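Local coordinates for retinol dehydratase (Spodoptera frugiperda, PDB 1FMJ), which dehydrates retinol, probably by way of a sulfated intermediate, on a sulfotransferase fold that here binds retinol together with adenosine-3'-5'-diphosphate, at residues A[14-19]-A[35-40]; A[44-49]-A[221-226]. All blocks are in the same frame, centred on the assembly; numbering follows the deposited sequence.

Contact 1: residues A[14-19]-A[35-40]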
ATOM      1  N   ARG A  14      -7.384 -14.424  15.122  1.00 30.99           N
ATOM      2  CA  ARG A  14      -6.964 -15.778  15.435  1.00 32.13           C
ATOM      3  C   ARG A  14      -5.579 -15.992  14.882  1.00 32.45           C
ATOM      4  O   ARG A  14      -5.183 -15.363  13.894  1.00 32.27           O
ATOM      5  CB  ARG A  14      -7.908 -16.814  14.821  1.00 32.36           C
ATOM      6  CG  ARG A  14      -7.764 -16.979  13.313  1.00 32.39           C
ATOM      7  CD  ARG A  14      -8.659 -18.098  12.813  1.00 32.00           C
ATOM      8  NE  ARG A  14      -8.598 -18.280  11.363  1.00 32.39           N
ATOM      9  CZ  ARG A  14      -7.522 -18.694  10.698  1.00 31.90           C
ATOM     10  NH1 ARG A  14      -6.402 -18.972  11.349  1.00 32.12           N
ATOM     11  NH2 ARG A  14      -7.570 -18.836   9.376  1.00 31.66           N
ATOM     12  N   GLU A  15      -4.843 -16.878  15.536  1.00 32.04           N
ATOM     13  CA  GLU A  15      -3.501 -17.212  15.110  1.00 32.80           C
ATOM     14  C   GLU A  15      -3.688 -18.030  13.846  1.00 32.89           C
ATOM     15  O   GLU A  15      -4.796 -18.485  13.556  1.00 32.67           O
ATOM     16  CB  GLU A  15      -2.811 -18.062  16.174  1.00 33.44           C
ATOM     17  CG  GLU A  15      -2.700 -17.404  17.546  1.00 34.71           C
ATOM     18  CD  GLU A  15      -1.722 -16.248  17.560  1.00 35.46           C
ATOM     19  OE1 GLU A  15      -0.645 -16.385  16.938  1.00 35.28           O
ATOM     20  OE2 GLU A  15      -2.019 -15.212  18.202  1.00 37.18           O
ATOM     21  N   LEU A  16      -2.614 -18.201  13.086  1.00 32.55           N
ATOM     22  CA  LEU A  16      -2.670 -18.992  11.868  1.00 32.16           C
ATOM     23  C   LEU A  16      -2.667 -20.460  12.299  1.00 32.32           C
ATOM     24  O   LEU A  16      -1.997 -20.819  13.266  1.00 31.51           O
ATOM     25  CB  LEU A  16      -1.446 -18.685  11.001  1.00 32.50           C
ATOM     26  CG  LEU A  16      -1.452 -17.300  10.343  1.00 32.86           C
ATOM     27  CD1 LEU A  16      -0.044 -16.848   9.964  1.00 33.11           C
ATOM     28  CD2 LEU A  16      -2.353 -17.361   9.121  1.00 32.23           C
ATOM     29  N   ASN A  17      -3.427 -21.308  11.612  1.00 32.46           N
ATOM     30  CA  ASN A  17      -3.441 -22.723  11.977  1.00 32.56           C
ATOM     31  C   ASN A  17      -2.118 -23.334  11.524  1.00 32.51           C
ATOM     32  O   ASN A  17      -1.309 -22.662  10.888  1.00 31.56           O
ATOM     33  CB  ASN A  17      -4.638 -23.451  11.345  1.00 31.94           C
ATOM     34  CG  ASN A  17      -4.669 -23.346   9.834  1.00 32.09           C
ATOM     35  OD1 ASN A  17      -3.723 -23.733   9.145  1.00 30.65           O
ATOM     36  ND2 ASN A  17      -5.776 -22.836   9.306  1.00 31.48           N
ATOM     37  N   PRO A  18      -1.866 -24.608  11.858  1.00 32.65           N
ATOM     38  CA  PRO A  18      -0.599 -25.215  11.439  1.00 32.72           C
ATOM     39  C   PRO A  18      -0.286 -25.090   9.948  1.00 32.66           C
ATOM     40  O   PRO A  18       0.809 -24.668   9.574  1.00 31.56           O
ATOM     41  CB  PRO A  18      -0.757 -26.665  11.881  1.00 32.97           C
ATOM     42  CG  PRO A  18      -1.583 -26.528  13.131  1.00 33.21           C
ATOM     43  CD  PRO A  18      -2.634 -25.530  12.715  1.00 32.52           C
ATOM     44  N   GLU A  19      -1.249 -25.449   9.105  1.00 32.94           N
ATOM     45  CA  GLU A  19      -1.055 -25.398   7.659  1.00 34.02           C
ATOM     46  C   GLU A  19      -0.686 -24.008   7.159  1.00 33.01           C
ATOM     47  O   GLU A  19       0.242 -23.852   6.373  1.00 33.35           O
ATOM     48  CB  GLU A  19      -2.314 -25.884   6.930  1.00 35.21           C
ATOM     49  CG  GLU A  19      -2.142 -25.970   5.425  1.00 37.92           C
ATOM     50  CD  GLU A  19      -3.405 -26.428   4.714  1.00 40.51           C
ATOM     51  OE1 GLU A  19      -4.426 -25.709   4.793  1.00 42.01           O
ATOM     52  OE2 GLU A  19      -3.374 -27.504   4.075  1.00 41.80           O
ATOM     53  N   TYR A  35       2.092 -12.589  11.974  1.00 24.40           N
ATOM     54  CA  TYR A  35       0.720 -12.221  11.607  1.00 24.51           C
ATOM     55  C   TYR A  35      -0.361 -12.888  12.470  1.00 24.73           C
ATOM     56  O   TYR A  35      -0.084 -13.752  13.304  1.00 25.49           O
ATOM     57  CB  TYR A  35       0.411 -12.623  10.160  1.00 25.12           C
ATOM     58  CG  TYR A  35       1.265 -12.020   9.067  1.00 25.76           C
ATOM     59  CD1 TYR A  35       2.378 -12.696   8.574  1.00 25.85           C
ATOM     60  CD2 TYR A  35       0.897 -10.825   8.451  1.00 24.53           C
ATOM     61  CE1 TYR A  35       3.093 -12.211   7.491  1.00 25.99           C
ATOM     62  CE2 TYR A  35       1.611 -10.327   7.361  1.00 24.90           C
ATOM     63  CZ  TYR A  35       2.703 -11.028   6.887  1.00 24.73           C
ATOM     64  OH  TYR A  35       3.392 -10.569   5.798  1.00 24.27           O
ATOM     65  N   VAL A  36      -1.599 -12.459  12.229  1.00 24.97           N
ATOM     66  CA  VAL A  36      -2.803 -12.995  12.853  1.00 25.40           C
ATOM     67  C   VAL A  36      -3.922 -12.616  11.894  1.00 26.28           C
ATOM     68  O   VAL A  36      -3.851 -11.577  11.230  1.00 26.47           O
ATOM     69  CB  VAL A  36      -3.123 -12.381  14.242  1.00 25.81           C
ATOM     70  CG1 VAL A  36      -2.008 -12.693  15.229  1.00 25.01           C
ATOM     71  CG2 VAL A  36      -3.359 -10.885  14.115  1.00 23.92           C
ATOM     72  N   LYS A  37      -4.930 -13.475  11.794  1.00 26.51           N
ATOM     73  CA  LYS A  37      -6.077 -13.234  10.926  1.00 27.56           C
ATOM     74  C   LYS A  37      -6.992 -12.260  11.667  1.00 27.20           C
ATOM     75  O   LYS A  37      -7.176 -12.385  12.878  1.00 27.94           O
ATOM     76  CB  LYS A  37      -6.822 -14.546  10.673  1.00 27.88           C
ATOM     77  CG  LYS A  37      -6.918 -14.982   9.211  1.00 28.38           C
ATOM     78  CD  LYS A  37      -5.589 -15.455   8.662  1.00 27.33           C
ATOM     79  CE  LYS A  37      -5.765 -16.180   7.325  1.00 27.66           C
ATOM     80  NZ  LYS A  37      -6.289 -15.299   6.231  1.00 26.69           N
ATOM     81  N   LEU A  38      -7.572 -11.302  10.956  1.00 25.96           N
ATOM     82  CA  LEU A  38      -8.437 -10.324  11.612  1.00 26.64           C
ATOM     83  C   LEU A  38      -9.817 -10.200  10.990  1.00 26.60           C
ATOM     84  O   LEU A  38      -9.946  -9.995   9.790  1.00 27.90           O
ATOM     85  CB  LEU A  38      -7.763  -8.945  11.621  1.00 25.00           C
ATOM     86  CG  LEU A  38      -8.531  -7.833  12.344  1.00 24.16           C
ATOM     87  CD1 LEU A  38      -8.859  -8.310  13.759  1.00 24.51           C
ATOM     88  CD2 LEU A  38      -7.710  -6.547  12.382  1.00 21.04           C
ATOM     89  N   GLY A  39     -10.851 -10.319  11.818  1.00 27.47           N
ATOM     90  CA  GLY A  39     -12.213 -10.206  11.320  1.00 27.49           C
ATOM     91  C   GLY A  39     -12.737 -11.456  10.630  1.00 27.35           C
ATOM     92  O   GLY A  39     -11.982 -12.393  10.378  1.00 27.23           O
ATOM     93  N   PRO A  40     -14.038 -11.497  10.309  1.00 28.08           N
ATOM     94  CA  PRO A  40     -14.648 -12.652   9.642  1.00 28.57           C
ATOM     95  C   PRO A  40     -14.017 -12.976   8.291  1.00 29.10           C
ATOM     96  O   PRO A  40     -14.128 -14.100   7.805  1.00 30.17           O
ATOM     97  CB  PRO A  40     -16.116 -12.246   9.522  1.00 28.51           C
ATOM     98  CG  PRO A  40     -16.037 -10.740   9.415  1.00 29.38           C
ATOM     99  CD  PRO A  40     -15.018 -10.409  10.475  1.00 28.28           C
TER
HETATM  100  O   HOH W   1      -0.370 -16.567  13.821  1.00 20.58           O

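Contact 2: residues A[44-49]-A[221-226]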
ATOM      1  N   MET A  44      -5.023 -10.551   6.762  1.00 22.25           N
ATOM      2  CA  MET A  44      -3.695 -10.759   7.302  1.00 21.75           C
ATOM      3  C   MET A  44      -3.106  -9.447   7.827  1.00 21.62           C
ATOM      4  O   MET A  44      -2.802  -8.542   7.049  1.00 20.87           O
ATOM      5  CB  MET A  44      -2.787 -11.338   6.215  1.00 22.88           C
ATOM      6  CG  MET A  44      -3.040 -12.798   5.889  1.00 21.49           C
ATOM      7  SD  MET A  44      -2.607 -13.878   7.262  1.00 25.78           S
ATOM      8  CE  MET A  44      -0.872 -14.223   6.903  1.00 22.88           C
ATOM      9  N   VAL A  45      -2.952  -9.333   9.144  1.00 20.33           N
ATOM     10  CA  VAL A  45      -2.368  -8.121   9.699  1.00 20.58           C
ATOM     11  C   VAL A  45      -1.205  -8.455  10.610  1.00 21.41           C
ATOM     12  O   VAL A  45      -1.232  -9.451  11.343  1.00 22.38           O
ATOM     13  CB  VAL A  45      -3.413  -7.253  10.485  1.00 19.58           C
ATOM     14  CG1 VAL A  45      -4.572  -6.873   9.569  1.00 18.81           C
ATOM     15  CG2 VAL A  45      -3.925  -7.995  11.700  1.00 18.74           C
ATOM     16  N   TYR A  46      -0.159  -7.637  10.540  1.00 22.84           N
ATOM     17  CA  TYR A  46       1.004  -7.838  11.389  1.00 23.15           C
ATOM     18  C   TYR A  46       0.501  -7.706  12.824  1.00 23.93           C
ATOM     19  O   TYR A  46      -0.240  -6.776  13.139  1.00 22.17           O
ATOM     20  CB  TYR A  46       2.072  -6.784  11.079  1.00 23.84           C
ATOM     21  CG  TYR A  46       2.924  -7.128   9.871  1.00 23.35           C
ATOM     22  CD1 TYR A  46       2.897  -6.340   8.722  1.00 23.45           C
ATOM     23  CD2 TYR A  46       3.764  -8.236   9.889  1.00 23.29           C
ATOM     24  CE1 TYR A  46       3.690  -6.651   7.618  1.00 23.80           C
ATOM     25  CE2 TYR A  46       4.562  -8.555   8.797  1.00 24.66           C
ATOM     26  CZ  TYR A  46       4.521  -7.759   7.666  1.00 23.75           C
ATOM     27  OH  TYR A  46       5.323  -8.071   6.599  1.00 22.69           O
ATOM     28  N   ARG A  47       0.907  -8.638  13.684  1.00 23.98           N
ATOM     29  CA  ARG A  47       0.464  -8.654  15.075  1.00 25.98           C
ATOM     30  C   ARG A  47       0.410  -7.288  15.770  1.00 25.33           C
ATOM     31  O   ARG A  47      -0.577  -6.967  16.421  1.00 25.04           O
ATOM     32  CB  ARG A  47       1.324  -9.626  15.889  1.00 27.74           C
ATOM     33  CG  ARG A  47       0.680 -10.044  17.196  1.00 32.66           C
ATOM     34  CD  ARG A  47       1.567 -11.000  17.988  1.00 34.95           C
ATOM     35  NE  ARG A  47       0.829 -11.608  19.091  1.00 38.75           N
ATOM     36  CZ  ARG A  47      -0.142 -12.506  18.935  1.00 39.61           C
ATOM     37  NH1 ARG A  47      -0.490 -12.906  17.721  1.00 39.79           N
ATOM     38  NH2 ARG A  47      -0.768 -13.000  19.996  1.00 40.61           N
ATOM     39  N   PRO A  48       1.472  -6.472  15.651  1.00 24.83           N
ATOM     40  CA  PRO A  48       1.482  -5.150  16.286  1.00 24.44           C
ATOM     41  C   PRO A  48       0.278  -4.280  15.921  1.00 23.66           C
ATOM     42  O   PRO A  48       0.047  -3.231  16.529  1.00 24.12           O
ATOM     43  CB  PRO A  48       2.791  -4.545  15.787  1.00 23.76           C
ATOM     44  CG  PRO A  48       3.675  -5.722  15.706  1.00 24.43           C
ATOM     45  CD  PRO A  48       2.784  -6.756  15.043  1.00 24.44           C
ATOM     46  N   TYR A  49      -0.489  -4.704  14.925  1.00 23.48           N
ATOM     47  CA  TYR A  49      -1.649  -3.928  14.514  1.00 23.05           C
ATOM     48  C   TYR A  49      -2.718  -3.897  15.598  1.00 23.55           C
ATOM     49  O   TYR A  49      -3.351  -2.864  15.834  1.00 23.44           O
ATOM     50  CB  TYR A  49      -2.264  -4.497  13.235  1.00 22.26           C
ATOM     51  CG  TYR A  49      -3.402  -3.652  12.734  1.00 19.65           C
ATOM     52  CD1 TYR A  49      -3.162  -2.428  12.110  1.00 20.14           C
ATOM     53  CD2 TYR A  49      -4.728  -4.026  12.954  1.00 21.03           C
ATOM     54  CE1 TYR A  49      -4.206  -1.593  11.725  1.00 18.05           C
ATOM     55  CE2 TYR A  49      -5.792  -3.190  12.567  1.00 18.60           C
ATOM     56  CZ  TYR A  49      -5.519  -1.977  11.959  1.00 18.58           C
ATOM     57  OH  TYR A  49      -6.552  -1.125  11.615  1.00 16.40           O
ATOM     58  N   LEU A 221      -2.637 -15.373   2.325  1.00 22.53           N
ATOM     59  CA  LEU A 221      -1.687 -15.527   3.422  1.00 21.90           C
ATOM     60  C   LEU A 221      -0.567 -14.488   3.411  1.00 21.71           C
ATOM     61  O   LEU A 221       0.452 -14.647   4.084  1.00 23.23           O
ATOM     62  CB  LEU A 221      -1.117 -16.951   3.434  1.00 21.85           C
ATOM     63  CG  LEU A 221      -2.171 -17.965   3.905  1.00 21.11           C
ATOM     64  CD1 LEU A 221      -1.646 -19.384   3.809  1.00 20.73           C
ATOM     65  CD2 LEU A 221      -2.577 -17.628   5.336  1.00 21.33           C
ATOM     66  N   TYR A 222      -0.735 -13.435   2.623  1.00 20.58           N
ATOM     67  CA  TYR A 222       0.260 -12.375   2.629  1.00 20.46           C
ATOM     68  C   TYR A 222      -0.392 -11.141   3.230  1.00 19.14           C
ATOM     69  O   TYR A 222      -1.612 -11.092   3.423  1.00 19.32           O
ATOM     70  CB  TYR A 222       0.806 -12.056   1.234  1.00 19.91           C
ATOM     71  CG  TYR A 222       1.994 -11.106   1.300  1.00 19.20           C
ATOM     72  CD1 TYR A 222       3.162 -11.460   1.982  1.00 18.86           C
ATOM     73  CD2 TYR A 222       1.920  -9.834   0.747  1.00 19.18           C
ATOM     74  CE1 TYR A 222       4.228 -10.550   2.113  1.00 19.88           C
ATOM     75  CE2 TYR A 222       2.964  -8.925   0.869  1.00 18.38           C
ATOM     76  CZ  TYR A 222       4.111  -9.281   1.552  1.00 19.37           C
ATOM     77  OH  TYR A 222       5.122  -8.363   1.686  1.00 18.81           O
ATOM     78  N   THR A 223       0.436 -10.154   3.535  1.00 20.19           N
ATOM     79  CA  THR A 223       0.001  -8.908   4.158  1.00 19.04           C
ATOM     80  C   THR A 223      -1.255  -8.256   3.570  1.00 19.23           C
ATOM     81  O   THR A 223      -1.328  -7.947   2.383  1.00 18.50           O
ATOM     82  CB  THR A 223       1.162  -7.883   4.152  1.00 20.82           C
ATOM     83  OG1 THR A 223       2.344  -8.513   4.673  1.00 20.19           O
ATOM     84  CG2 THR A 223       0.819  -6.670   5.022  1.00 19.35           C
ATOM     85  N   LEU A 224      -2.235  -8.062   4.447  1.00 18.08           N
ATOM     86  CA  LEU A 224      -3.522  -7.448   4.147  1.00 16.33           C
ATOM     87  C   LEU A 224      -4.432  -8.098   3.109  1.00 15.99           C
ATOM     88  O   LEU A 224      -5.386  -7.473   2.642  1.00 15.92           O
ATOM     89  CB  LEU A 224      -3.335  -5.950   3.859  1.00 16.22           C
ATOM     90  CG  LEU A 224      -2.934  -5.173   5.128  1.00 16.23           C
ATOM     91  CD1 LEU A 224      -2.693  -3.723   4.802  1.00 16.42           C
ATOM     92  CD2 LEU A 224      -4.035  -5.293   6.192  1.00 16.78           C
ATOM     93  N   THR A 225      -4.143  -9.349   2.752  1.00 16.40           N
ATOM     94  CA  THR A 225      -5.014 -10.100   1.852  1.00 16.31           C
ATOM     95  C   THR A 225      -6.055 -10.645   2.855  1.00 16.72           C
ATOM     96  O   THR A 225      -5.890 -10.462   4.065  1.00 14.36           O
ATOM     97  CB  THR A 225      -4.270 -11.291   1.183  1.00 16.72           C
ATOM     98  OG1 THR A 225      -3.722 -12.149   2.195  1.00 16.05           O
ATOM     99  CG2 THR A 225      -3.146 -10.779   0.276  1.00 18.19           C
ATOM    100  N   PRO A 226      -7.114 -11.340   2.389  1.00 17.75           N
ATOM    101  CA  PRO A 226      -7.511 -11.733   1.031  1.00 17.40           C
ATOM    102  C   PRO A 226      -7.549 -10.548   0.079  1.00 16.71           C
ATOM    103  O   PRO A 226      -8.212  -9.557   0.346  1.00 16.62           O
ATOM    104  CB  PRO A 226      -8.899 -12.338   1.239  1.00 18.23           C
ATOM    105  CG  PRO A 226      -8.835 -12.874   2.641  1.00 18.71           C
ATOM    106  CD  PRO A 226      -8.149 -11.745   3.360  1.00 17.74           C
TER
HETATM  107  O   HOH W   2       4.544  -7.061   4.205  1.00 18.67           O

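Contact 1: residues A[14-19]-A[35-40]
R14 O takes the backbone N-H of K37 (K37 N to R14 O, 2.8 Å), and R14 N returns a bond to K37 O of 3.0 Å. These make R14 and K37 a hydrogen-bonded antiparallel pair whose side chains run side by side on one face of the sheet. R14 CG sits between its own backbone N and carbonyl carbon (chi1 74°), and the extended chain then lays the guanidinium over K37, with K37 CG 3.9 Å above its plane near the rim. A long, partly apolar lysine suits this place: its methylenes pack under R14 while its charge is led elsewhere. NZ bonds to the carbonyl oxygens of G42 and G220, whereas R14 NH2 forms a salt bridge with E20 and R14 NH1 donates to E15 O (2.8 Å). L16 crosses the lysine at about a right angle, CD2 3.8 Å from K37 CD; leucine suits a site bounded by methylenes, Y35 CB (4.3 Å from L16 CD1), M44 and L221. Beyond the pair a water continues the link, accepting from L16 N at 2.9 Å and donating to Y35 O and E15 OE1; E15 OE2 meets R47 in a salt bridge. The contact ties edge strand 13-14, just before N17 caps helix 18-24, to strand 35-38, the middle of the antiparallel sheet, whose other neighbour is strand 43-46.

Contact 2: residues A[44-49]-A[221-226]
M44 and the turn beside it are joined through two backbone bonds, M44 N to T225 O at 2.8 Å and L224 N to M44 O at 2.7 Å; the second uses a lone pair in the carbonyl plane. From the same residue the side chain presses on the loop. Its CB lies 3.0 Å from Y222 O, and bends at chi2 and chi3 (-67° and -90°) bring CE to 3.1 Å from L221 O and near L221 CD2. An unbranched, flexible methionine can bend to reach both. Replacing it by an alanine would probably open a gap beside L221 and leave its buried carbonyl without the methyl that now lies against it. Next to M44, V45 CG1 packs on L224 CD2 (3.8 Å), the two side chains crossing at a slant. Y46 and T223 cross at about a right angle, T223 OG1 meeting the ring obliquely, 3.6 Å from Y46 OH.

Outward from this, the loop owes its shape to a type II turn from Y222 to T225, closed by T225 N bonding to Y222 O. L224 holds the third position with positive phi (60°), where glycine is common, and its N-H is the one given to M44 O. T223 OG1 also stands 3.6 Å above the centre of the Y222 ring, which F213 meets edge-to-face. The Y46 ring is stacked with that of Y35, and the Y46 side chain is about 7 Å from the bound retinol.

Chemically, the strand's hydrogen-bonding edge is met by loop backbone; the hydroxyls of Y46, Y222 and T223 share a water, and T223 also bonds Y35 OH. L221 O, by contrast, has no hydrogen-bond partner in the model, a cost of burial.

In the fold
Both contacts belong to one antiparallel sheet, at opposite edges of it. Contact 1 adds strand 13-14 to the central strand 35-38 and is partly exposed; contact 2 brings a loop some 170 residues on against strand 43-46 and is wholly buried. Their centres are about 9 Å apart. Each relies on a pair of backbone bonds, but contact 1 surrounds them with charged side chains, held in salt bridges or, for the lysine, on backbone carbonyls, as suits a surface, whereas contact 2 uses apolar groups, tyrosines and a threonine. Side chains bridge the two directly, as where the methylenes of K37 lie on the sulfur of M44.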